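Local structure of uroporphyrinogen III synthase (Thermus thermophilus, 1WCW) at residues 89-102 and 110-123. The protein probably acts as a uroporphyrinogen-III synthase, the enzyme of tetrapyrrole biosynthesis that closes the linear hydroxymethylbilane into uroporphyrinogen III. Sequence-based numbering, arbitrary orientation.
Sequences LAKAFRLARGAKAA and LPPHAVGDGTSKSL. With GOL (glycerol), chain B.
Arg94 reaches across to the loop 110-113, a worked example of a buried guanidinium fastening a loop by its carbonyls. Its CB lies 4.1 Å from CA of Pro112, and CD passes 3.6 Å from Leu110 O. A bend at chi3 (-61°) then swings the guanidinium side-on to Pro111, whose O takes NE at 3.0 Å and NH1 at 2.8 Å. The NH1 bond lies in the carbonyl plane, whereas NE comes from above it. NE also bonds Leu110 O weakly, at 3.1 Å. At the far tip NH2 turns back to Leu89 O (2.9 Å), tying the end of helix 86-91 to the same group, while His113 NE2 sits over one guanidinium face. A leucine in place of Arg94 would probably leave the carbonyls of Pro111 and Leu89 without these donors and the loop freer to shift. Further along the strand, Ala96 N donates to Ala114 O at 3.1 Å and Ala96 O receives Gly116 N at 2.9 Å, a parallel pairing. Arg97 and Ser120 hold a glycerol. Strand 93-96, helix 99-107 and strand 114-115 form a beta-alpha-beta unit, with 114-115 outermost in the mixed sheet and strand 62-65 flanking 93-96 on its other side.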
ATOM      1  N   LEU A  89       1.767  23.987   4.281  1.00 14.71           N
ATOM      2  CA  LEU A  89       1.270  22.792   4.964  1.00 14.06           C
ATOM      3  C   LEU A  89       0.856  23.058   6.410  1.00 14.58           C
ATOM      4  O   LEU A  89      -0.133  22.472   6.906  1.00 13.22           O
ATOM      5  CB  LEU A  89       2.264  21.639   4.909  1.00 12.95           C
ATOM      6  CG  LEU A  89       2.395  21.057   3.476  1.00 17.85           C
ATOM      7  CD1 LEU A  89       3.623  20.150   3.425  1.00 20.14           C
ATOM      8  CD2 LEU A  89       1.191  20.343   3.070  1.00 19.20           C
ATOM      9  N   ALA A  90       1.545  23.985   7.065  1.00 14.80           N
ATOM     10  CA  ALA A  90       1.184  24.312   8.458  1.00 11.92           C
ATOM     11  C   ALA A  90      -0.181  24.952   8.523  1.00 17.63           C
ATOM     12  O   ALA A  90      -0.938  24.739   9.506  1.00 19.22           O
ATOM     13  CB  ALA A  90       2.191  25.258   9.020  1.00 15.47           C
ATOM     14  N   LYS A  91      -0.514  25.725   7.496  1.00 14.09           N
ATOM     15  CA  LYS A  91      -1.800  26.392   7.479  1.00 15.27           C
ATOM     16  C   LYS A  91      -2.937  25.474   7.008  1.00 17.58           C
ATOM     17  O   LYS A  91      -4.101  25.674   7.382  1.00 19.87           O
ATOM     18  CB  LYS A  91      -1.734  27.636   6.603  1.00 16.59           C
ATOM     19  CG  LYS A  91      -0.739  28.674   7.193  1.00 24.46           C
ATOM     20  CD  LYS A  91      -0.539  29.881   6.306  1.00 33.38           C
ATOM     21  CE  LYS A  91       0.434  30.871   6.942  1.00 36.31           C
ATOM     22  NZ  LYS A  91       0.411  32.183   6.213  1.00 44.11           N
ATOM     23  N   ALA A  92      -2.638  24.446   6.221  1.00 13.38           N
ATOM     24  CA  ALA A  92      -3.668  23.588   5.735  1.00 11.42           C
ATOM     25  C   ALA A  92      -4.242  22.644   6.835  1.00 10.01           C
ATOM     26  O   ALA A  92      -3.565  22.352   7.821  1.00 11.78           O
ATOM     27  CB  ALA A  92      -3.059  22.720   4.605  1.00 13.05           C
ATOM     28  N   PHE A  93      -5.466  22.189   6.574  1.00 11.28           N
ATOM     29  CA  PHE A  93      -6.082  21.147   7.400  1.00 10.00           C
ATOM     30  C   PHE A  93      -5.397  19.868   6.855  1.00  9.35           C
ATOM     31  O   PHE A  93      -5.472  19.593   5.646  1.00 10.82           O
ATOM     32  CB  PHE A  93      -7.586  21.092   7.187  1.00 10.86           C
ATOM     33  CG  PHE A  93      -8.295  20.133   8.061  1.00  9.90           C
ATOM     34  CD1 PHE A  93      -8.476  20.413   9.426  1.00 10.92           C
ATOM     35  CD2 PHE A  93      -8.771  18.960   7.557  1.00 10.53           C
ATOM     36  CE1 PHE A  93      -9.158  19.475  10.256  1.00 11.41           C
ATOM     37  CE2 PHE A  93      -9.436  18.020   8.408  1.00 12.90           C
ATOM     38  CZ  PHE A  93      -9.621  18.318   9.782  1.00 11.07           C
ATOM     39  N   ARG A  94      -4.782  19.110   7.728  1.00  9.51           N
ATOM     40  CA  ARG A  94      -3.991  17.962   7.301  1.00  9.21           C
ATOM     41  C   ARG A  94      -4.612  16.669   7.686  1.00  9.07           C
ATOM     42  O   ARG A  94      -4.904  16.437   8.880  1.00 10.16           O
ATOM     43  CB  ARG A  94      -2.607  18.083   7.903  1.00 10.21           C
ATOM     44  CG  ARG A  94      -1.826  19.326   7.468  1.00 10.59           C
ATOM     45  CD  ARG A  94      -0.422  19.381   8.115  1.00 12.40           C
ATOM     46  NE  ARG A  94      -0.434  19.444   9.562  1.00 13.13           N
ATOM     47  CZ  ARG A  94      -0.660  20.562  10.256  1.00 12.11           C
ATOM     48  NH1 ARG A  94      -0.639  20.467  11.599  1.00 15.49           N
ATOM     49  NH2 ARG A  94      -0.904  21.724   9.638  1.00 13.96           N
ATOM     50  N   LEU A  95      -4.808  15.786   6.716  1.00 10.42           N
ATOM     51  CA  LEU A  95      -5.319  14.451   6.944  1.00  9.39           C
ATOM     52  C   LEU A  95      -4.338  13.379   6.577  1.00 10.72           C
ATOM     53  O   LEU A  95      -3.608  13.525   5.558  1.00 13.12           O
ATOM     54  CB  LEU A  95      -6.542  14.199   6.110  1.00 13.91           C
ATOM     55  CG  LEU A  95      -7.765  15.005   6.472  1.00 15.03           C
ATOM     56  CD1 LEU A  95      -8.845  14.782   5.463  1.00 19.84           C
ATOM     57  CD2 LEU A  95      -8.277  14.636   7.912  1.00 17.50           C
ATOM     58  N   ALA A  96      -4.247  12.319   7.351  1.00  9.63           N
ATOM     59  CA  ALA A  96      -3.381  11.176   6.961  1.00  9.19           C
ATOM     60  C   ALA A  96      -4.288   9.983   6.833  1.00  9.93           C
ATOM     61  O   ALA A  96      -5.154   9.728   7.664  1.00 10.88           O
ATOM     62  CB  ALA A  96      -2.360  10.971   8.000  1.00 10.38           C
ATOM     63  N   ARG A  97      -4.122   9.225   5.757  1.00  8.73           N
ATOM     64  CA  ARG A  97      -4.960   8.053   5.550  1.00  8.93           C
ATOM     65  C   ARG A  97      -4.736   7.016   6.651  1.00 10.65           C
ATOM     66  O   ARG A  97      -5.704   6.362   7.049  1.00 11.52           O
ATOM     67  CB  ARG A  97      -4.654   7.426   4.182  1.00  9.29           C
ATOM     68  CG  ARG A  97      -5.550   6.235   3.857  1.00 11.75           C
ATOM     69  CD  ARG A  97      -5.203   5.630   2.480  1.00 13.49           C
ATOM     70  NE  ARG A  97      -3.840   5.155   2.381  1.00 13.37           N
ATOM     71  CZ  ARG A  97      -3.331   4.532   1.309  1.00 14.80           C
ATOM     72  NH1 ARG A  97      -4.089   4.288   0.268  1.00 15.49           N
ATOM     73  NH2 ARG A  97      -2.046   4.239   1.325  1.00 17.79           N
ATOM     74  N   GLY A  98      -3.521   6.888   7.158  1.00 10.47           N
ATOM     75  CA  GLY A  98      -3.233   5.868   8.165  1.00 13.18           C
ATOM     76  C   GLY A  98      -2.024   6.256   8.975  1.00 14.26           C
ATOM     77  O   GLY A  98      -1.460   7.335   8.790  1.00 12.75           O
ATOM     78  N   ALA A  99      -1.586   5.338   9.845  1.00 16.54           N
ATOM     79  CA  ALA A  99      -0.468   5.579  10.725  1.00 15.48           C
ATOM     80  C   ALA A  99       0.848   5.931  10.109  1.00 14.67           C
ATOM     81  O   ALA A  99       1.558   6.743  10.686  1.00 16.10           O
ATOM     82  CB  ALA A  99      -0.275   4.371  11.639  1.00 17.06           C
ATOM     83  N   LYS A 100       1.195   5.332   8.993  1.00 16.65           N
ATOM     84  CA  LYS A 100       2.489   5.647   8.392  1.00 15.97           C
ATOM     85  C   LYS A 100       2.559   7.074   7.862  1.00 16.44           C
ATOM     86  O   LYS A 100       3.547   7.786   8.072  1.00 15.38           O
ATOM     87  CB  LYS A 100       2.845   4.672   7.290  1.00 20.21           C
ATOM     88  CG  LYS A 100       3.147   3.279   7.869  1.00 24.59           C
ATOM     89  CD  LYS A 100       3.174   2.249   6.778  1.00 34.28           C
ATOM     90  CE  LYS A 100       3.501   0.863   7.360  1.00 33.26           C
ATOM     91  NZ  LYS A 100       3.659  -0.204   6.312  1.00 43.03           N
ATOM     92  N   ALA A 101       1.494   7.509   7.174  1.00 13.81           N
ATOM     93  CA  ALA A 101       1.496   8.901   6.708  1.00 12.02           C
ATOM     94  C   ALA A 101       1.467   9.825   7.899  1.00 10.24           C
ATOM     95  O   ALA A 101       2.084  10.878   7.893  1.00 12.06           O
ATOM     96  CB  ALA A 101       0.288   9.206   5.828  1.00 14.45           C
ATOM     97  N   ALA A 102       0.721   9.423   8.941  1.00 10.96           N
ATOM     98  CA  ALA A 102       0.644  10.252  10.121  1.00 12.89           C
ATOM     99  C   ALA A 102       2.018  10.418  10.782  1.00 13.29           C
ATOM    100  O   ALA A 102       2.363  11.509  11.194  1.00 13.77           O
ATOM    101  CB  ALA A 102      -0.356   9.712  11.113  1.00 14.31           C
ATOM    102  N   LEU A 110       4.498  18.576  11.346  1.00 15.30           N
ATOM    103  CA  LEU A 110       3.213  18.956  10.689  1.00 16.10           C
ATOM    104  C   LEU A 110       2.221  17.847  11.038  1.00 13.45           C
ATOM    105  O   LEU A 110       1.619  17.217  10.149  1.00 13.26           O
ATOM    106  CB  LEU A 110       3.408  19.025   9.162  1.00 15.00           C
ATOM    107  CG  LEU A 110       4.360  20.136   8.665  1.00 17.43           C
ATOM    108  CD1 LEU A 110       4.766  19.864   7.238  1.00 19.57           C
ATOM    109  CD2 LEU A 110       3.671  21.499   8.760  1.00 22.07           C
ATOM    110  N   PRO A 111       2.006  17.587  12.335  1.00 15.33           N
ATOM    111  CA  PRO A 111       1.098  16.495  12.697  1.00 14.31           C
ATOM    112  C   PRO A 111      -0.287  16.624  12.077  1.00 14.20           C
ATOM    113  O   PRO A 111      -0.840  17.717  11.956  1.00 14.04           O
ATOM    114  CB  PRO A 111       1.079  16.525  14.254  1.00 19.36           C
ATOM    115  CG  PRO A 111       1.356  18.006  14.562  1.00 18.94           C
ATOM    116  CD  PRO A 111       2.356  18.442  13.505  1.00 19.64           C
ATOM    117  N   PRO A 112      -0.867  15.503  11.705  1.00 12.66           N
ATOM    118  CA  PRO A 112      -2.196  15.566  11.103  1.00 11.23           C
ATOM    119  C   PRO A 112      -3.273  15.964  12.081  1.00 11.19           C
ATOM    120  O   PRO A 112      -3.195  15.669  13.267  1.00 13.08           O
ATOM    121  CB  PRO A 112      -2.419  14.133  10.579  1.00 11.39           C
ATOM    122  CG  PRO A 112      -1.614  13.287  11.547  1.00 13.69           C
ATOM    123  CD  PRO A 112      -0.368  14.102  11.863  1.00 12.53           C
ATOM    124  N   HIS A 113      -4.311  16.601  11.561  1.00  9.81           N
ATOM    125  CA  HIS A 113      -5.484  16.925  12.373  1.00  9.69           C
ATOM    126  C   HIS A 113      -6.369  15.736  12.532  1.00 12.04           C
ATOM    127  O   HIS A 113      -7.121  15.693  13.524  1.00 13.08           O
ATOM    128  CB  HIS A 113      -6.242  18.093  11.748  1.00 10.27           C
ATOM    129  CG  HIS A 113      -5.412  19.324  11.619  1.00 10.11           C
ATOM    130  ND1 HIS A 113      -5.051  20.203  12.640  1.00 14.08           N
ATOM    131  CD2 HIS A 113      -4.854  19.820  10.487  1.00 10.32           C
ATOM    132  CE1 HIS A 113      -4.332  21.200  12.124  1.00  7.93           C
ATOM    133  NE2 HIS A 113      -4.198  20.969  10.814  1.00 14.64           N
ATOM    134  N   ALA A 114      -6.405  14.787  11.602  1.00 12.19           N
ATOM    135  CA  ALA A 114      -7.178  13.582  11.752  1.00 12.76           C
ATOM    136  C   ALA A 114      -6.472  12.511  10.920  1.00 12.55           C
ATOM    137  O   ALA A 114      -5.732  12.797   9.979  1.00 11.29           O
ATOM    138  CB  ALA A 114      -8.586  13.780  11.314  1.00 15.82           C
ATOM    139  N   VAL A 115      -6.707  11.270  11.324  1.00 10.66           N
ATOM    140  CA  VAL A 115      -6.042  10.087  10.764  1.00 11.26           C
ATOM    141  C   VAL A 115      -7.054   8.995  10.605  1.00 10.14           C
ATOM    142  O   VAL A 115      -7.876   8.713  11.523  1.00 12.43           O
ATOM    143  CB  VAL A 115      -4.934   9.556  11.715  1.00 12.29           C
ATOM    144  CG1 VAL A 115      -4.182   8.427  11.077  1.00 14.40           C
ATOM    145  CG2 VAL A 115      -4.002  10.679  12.067  1.00 14.70           C
ATOM    146  N   GLY A 116      -7.016   8.354   9.445  1.00 11.09           N
ATOM    147  CA  GLY A 116      -7.925   7.262   9.121  1.00 11.06           C
ATOM    148  C   GLY A 116      -7.345   5.952   9.607  1.00 10.40           C
ATOM    149  O   GLY A 116      -6.453   5.907  10.479  1.00 14.54           O
ATOM    150  N   ASP A 117      -7.863   4.875   9.000  1.00 14.56           N
ATOM    151  CA  ASP A 117      -7.465   3.531   9.412  1.00 13.82           C
ATOM    152  C   ASP A 117      -6.708   2.803   8.307  1.00 14.44           C
ATOM    153  O   ASP A 117      -6.608   1.533   8.300  1.00 18.82           O
ATOM    154  CB  ASP A 117      -8.677   2.710   9.898  1.00 18.22           C
ATOM    155  CG  ASP A 117      -9.567   2.246   8.783  1.00 23.99           C
ATOM    156  OD1 ASP A 117      -9.185   2.417   7.598  1.00 24.12           O
ATOM    157  OD2 ASP A 117     -10.673   1.682   9.066  1.00 36.70           O
ATOM    158  N   GLY A 118      -6.135   3.557   7.380  1.00 14.47           N
ATOM    159  CA  GLY A 118      -5.393   2.983   6.271  1.00 13.30           C
ATOM    160  C   GLY A 118      -6.223   2.808   5.003  1.00 13.46           C
ATOM    161  O   GLY A 118      -5.722   2.396   3.980  1.00 14.34           O
ATOM    162  N   THR A 119      -7.506   3.139   5.025  1.00 13.19           N
ATOM    163  CA  THR A 119      -8.353   2.967   3.877  1.00 13.64           C
ATOM    164  C   THR A 119      -8.995   4.254   3.430  1.00 13.03           C
ATOM    165  O   THR A 119      -9.220   5.146   4.275  1.00 13.27           O
ATOM    166  CB  THR A 119      -9.560   1.991   4.146  1.00 16.26           C
ATOM    167  OG1 THR A 119     -10.435   2.582   5.132  1.00 17.55           O
ATOM    168  CG2 THR A 119      -9.053   0.654   4.689  1.00 18.26           C
ATOM    169  N   SER A 120      -9.293   4.403   2.152  1.00 13.31           N
ATOM    170  CA  SER A 120      -9.981   5.590   1.689  1.00 16.43           C
ATOM    171  C   SER A 120     -11.326   5.767   2.376  1.00 13.59           C
ATOM    172  O   SER A 120     -11.689   6.893   2.721  1.00 14.81           O
ATOM    173  CB  SER A 120     -10.255   5.524   0.189  1.00 14.37           C
ATOM    174  OG  SER A 120      -9.027   5.664  -0.500  1.00 15.70           O
ATOM    175  N   LYS A 121     -12.092   4.679   2.553  1.00 13.89           N
ATOM    176  CA  LYS A 121     -13.396   4.842   3.151  1.00 15.97           C
ATOM    177  C   LYS A 121     -13.314   5.391   4.562  1.00 14.66           C
ATOM    178  O   LYS A 121     -14.199   6.151   4.988  1.00 15.29           O
ATOM    179  CB  LYS A 121     -14.177   3.547   3.152  1.00 21.92           C
ATOM    180  CG  LYS A 121     -13.437   2.368   3.788  1.00 33.53           C
ATOM    181  CD  LYS A 121     -14.357   1.149   4.063  1.00 33.09           C
ATOM    182  CE  LYS A 121     -13.497  -0.111   4.423  1.00 45.87           C
ATOM    183  NZ  LYS A 121     -14.207  -1.299   5.027  1.00 46.21           N
ATOM    184  N   SER A 122     -12.271   5.093   5.316  1.00 14.19           N
ATOM    185  CA  SER A 122     -12.170   5.585   6.683  1.00 12.95           C
ATOM    186  C   SER A 122     -12.005   7.094   6.708  1.00 14.96           C
ATOM    187  O   SER A 122     -12.200   7.714   7.770  1.00 15.62           O
ATOM    188  CB  SER A 122     -10.990   4.953   7.446  1.00 14.91           C
ATOM    189  OG  SER A 122      -9.724   5.415   6.910  1.00 15.91           O
ATOM    190  N   LEU A 123     -11.562   7.707   5.597  1.00 12.25           N
ATOM    191  CA  LEU A 123     -11.391   9.166   5.542  1.00 13.02           C
ATOM    192  C   LEU A 123     -12.701   9.902   5.283  1.00 12.58           C
ATOM    193  O   LEU A 123     -12.764  11.134   5.527  1.00 13.75           O
ATOM    194  CB  LEU A 123     -10.408   9.573   4.449  1.00 13.53           C
ATOM    195  CG  LEU A 123      -8.971   9.190   4.788  1.00 13.12           C
ATOM    196  CD1 LEU A 123      -8.098   9.480   3.597  1.00 14.56           C
ATOM    197  CD2 LEU A 123      -8.408   9.930   6.037  1.00 18.40           C
TER
HETATM  198  C1  GOL B1001      -6.421   1.129   0.931  1.00 26.09           C
HETATM  199  O1  GOL B1001      -5.407   0.395   0.223  1.00 29.53           O
HETATM  200  C2  GOL B1001      -7.423   1.638  -0.108  1.00 22.31           C
HETATM  201  O2  GOL B1001      -8.643   1.974   0.574  1.00 18.90           O
HETATM  202  C3  GOL B1001      -6.918   2.804  -0.887  1.00 19.55           C
HETATM  203  O3  GOL B1001      -6.824   4.021  -0.028  1.00 17.36           O